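Local coordinates for SPbeta prophage-derived uncharacterized protein YopX (Bacillus subtilis, PDB 2I2L), which is of unknown function but is a prophage-encoded member of the YopX family that forms a homodimer built largely of beta strands, at residues I65-V71 with D82-F88. Numbering follows the deposited sequence.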
# COMPACT_ATOMS: atom_id res chain seq x y z
N ILE B 65 -7.79 6.83 -0.72
CA ILE B 65 -7.13 7.54 -1.80
C ILE B 65 -6.21 6.57 -2.55
O ILE B 65 -5.45 5.83 -1.93
CB ILE B 65 -6.33 8.76 -1.24
CG1 ILE B 65 -6.35 9.91 -2.25
CG2 ILE B 65 -4.90 8.38 -0.96
CD1 ILE B 65 -5.86 11.25 -1.69
N TYR B 66 -6.31 6.58 -3.88
CA TYR B 66 -5.51 5.70 -4.75
C TYR B 66 -4.36 6.52 -5.37
O TYR B 66 -3.76 7.33 -4.67
CB TYR B 66 -6.41 5.10 -5.82
CG TYR B 66 -7.60 4.33 -5.26
CD1 TYR B 66 -7.53 2.94 -5.07
CD2 TYR B 66 -8.79 4.98 -4.93
CE1 TYR B 66 -8.60 2.21 -4.57
CE2 TYR B 66 -9.88 4.27 -4.43
CZ TYR B 66 -9.78 2.88 -4.25
OH TYR B 66 -10.87 2.17 -3.77
N ASP B 67 -4.05 6.35 -6.65
CA ASP B 67 -2.96 7.14 -7.25
C ASP B 67 -3.42 8.22 -8.23
O ASP B 67 -2.99 8.27 -9.39
CB ASP B 67 -1.97 6.20 -7.91
CG ASP B 67 -1.35 5.25 -6.92
OD1 ASP B 67 -2.12 4.45 -6.34
OD2 ASP B 67 -0.11 5.30 -6.70
N ARG B 68 -4.26 9.12 -7.72
CA ARG B 68 -4.87 10.20 -8.49
C ARG B 68 -4.30 11.62 -8.35
O ARG B 68 -3.26 11.83 -7.72
CB ARG B 68 -6.35 10.24 -8.12
CG ARG B 68 -6.56 10.47 -6.64
CD ARG B 68 -7.16 9.26 -5.97
NE ARG B 68 -8.59 9.12 -6.23
CZ ARG B 68 -9.45 8.49 -5.43
NH1 ARG B 68 -9.02 7.93 -4.30
NH2 ARG B 68 -10.74 8.42 -5.74
N SER B 69 -5.00 12.58 -8.95
CA SER B 69 -4.62 14.00 -8.92
C SER B 69 -5.46 14.71 -7.85
O SER B 69 -6.66 14.47 -7.74
CB SER B 69 -4.90 14.68 -10.27
OG SER B 69 -4.17 14.09 -11.34
N ILE B 70 -4.84 15.58 -7.06
CA ILE B 70 -5.58 16.30 -6.04
C ILE B 70 -5.15 17.76 -6.01
O ILE B 70 -4.08 18.11 -6.52
CB ILE B 70 -5.37 15.69 -4.61
CG1 ILE B 70 -3.89 15.62 -4.26
CG2 ILE B 70 -5.95 14.31 -4.55
CD1 ILE B 70 -3.37 16.84 -3.52
N VAL B 71 -6.00 18.60 -5.44
CA VAL B 71 -5.68 20.02 -5.35
C VAL B 71 -5.45 20.43 -3.90
O VAL B 71 -6.40 20.63 -3.14
CB VAL B 71 -6.81 20.90 -5.97
CG1 VAL B 71 -8.16 20.55 -5.36
CG2 VAL B 71 -6.49 22.38 -5.78
N ASP B 82 -2.28 24.08 -5.44
CA ASP B 82 -1.54 23.32 -6.45
C ASP B 82 -2.26 22.03 -6.80
O ASP B 82 -2.86 21.38 -5.93
CB ASP B 82 -0.13 22.99 -5.96
CG ASP B 82 0.80 22.54 -7.07
OD1 ASP B 82 0.32 22.08 -8.13
OD2 ASP B 82 2.03 22.64 -6.89
N VAL B 83 -2.22 21.66 -8.07
CA VAL B 83 -2.83 20.42 -8.51
C VAL B 83 -1.64 19.46 -8.50
O VAL B 83 -0.67 19.67 -9.23
CB VAL B 83 -3.39 20.56 -9.93
CG1 VAL B 83 -4.05 19.26 -10.36
CG2 VAL B 83 -4.39 21.70 -9.98
N CYS B 84 -1.70 18.43 -7.65
CA CYS B 84 -0.59 17.48 -7.54
C CYS B 84 -1.01 16.04 -7.64
O CYS B 84 -2.09 15.67 -7.19
CB CYS B 84 0.15 17.69 -6.22
SG CYS B 84 0.95 19.30 -6.10
N GLU B 85 -0.14 15.23 -8.24
CA GLU B 85 -0.40 13.81 -8.41
C GLU B 85 0.11 12.99 -7.23
O GLU B 85 1.23 13.18 -6.77
CB GLU B 85 0.25 13.30 -9.70
CG GLU B 85 0.52 11.79 -9.74
CD GLU B 85 1.06 11.34 -11.08
OE1 GLU B 85 1.85 12.09 -11.69
OE2 GLU B 85 0.69 10.22 -11.53
N VAL B 86 -0.74 12.10 -6.73
CA VAL B 86 -0.41 11.23 -5.62
C VAL B 86 0.27 9.98 -6.17
O VAL B 86 -0.34 9.19 -6.89
CB VAL B 86 -1.68 10.81 -4.86
CG1 VAL B 86 -1.33 9.86 -3.73
CG2 VAL B 86 -2.38 12.05 -4.32
N LYS B 87 1.55 9.82 -5.82
CA LYS B 87 2.33 8.68 -6.26
C LYS B 87 2.59 7.78 -5.05
O LYS B 87 2.82 8.27 -3.95
CB LYS B 87 3.69 9.12 -6.81
CG LYS B 87 3.70 10.33 -7.76
CD LYS B 87 5.10 10.50 -8.36
CE LYS B 87 5.21 11.72 -9.26
NZ LYS B 87 5.15 13.00 -8.50
N PHE B 88 2.53 6.48 -5.25
CA PHE B 88 2.79 5.57 -4.15
C PHE B 88 4.18 5.01 -4.39
O PHE B 88 4.36 4.09 -5.20
CB PHE B 88 1.74 4.46 -4.12
CG PHE B 88 1.96 3.44 -3.06
CD1 PHE B 88 2.35 3.82 -1.78
CD2 PHE B 88 1.78 2.09 -3.33
CE1 PHE B 88 2.56 2.88 -0.78
CE2 PHE B 88 1.99 1.14 -2.34
CZ PHE B 88 2.38 1.54 -1.06
O HOH W 1 -0.93 7.23 -10.90
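The carboxylate of D67 reaches across to F88, its plane turned 67° from that of the phenyl ring; OD2 lies 3.3 Å from F88 CB, so the acid meets the root of the side chain and neither ring face. CG of D67 stands beside its own backbone N (chi1 -61°), which brings OD2 to F88. The ring itself leads off to stack on F93 and to pack against N2 of the second subunit. Within 65-71, the Y66 ring has CZ of R68 at its edge, in plane, and the R68 guanidinium has the I65 backbone N at its own edge; R68 NH1 makes a weak hydrogen bond to F64 O. V86 leans on the opposite backbone, its CB 3.4 Å from R68 O: CG1, anti to the backbone N (chi1 178°), lies 3.6 Å from Y66 O, while CG2 lies 3.9 Å from I70 CG1, the two side chains crossing at about a right angle.

Strands 68-74 and 81-89 form an antiparallel beta hairpin, flanked in its sheet by 115-122 beside the first and 92-96 beside the second. Three hydrogen bonds join the segments: I70 and C84 exchange N-H and carbonyl as a hydrogen-bonded pair, and V86 N donates to R68 O at 2.7 Å, nearly straight. S69 with E85 and V71 with V83 are non-hydrogen-bonded pairs, their side chains on one face; I70 and C84 occupy the other, both touching V95. A water donates to D67 O at 2.8 Å and, weakly, to E85 OE2.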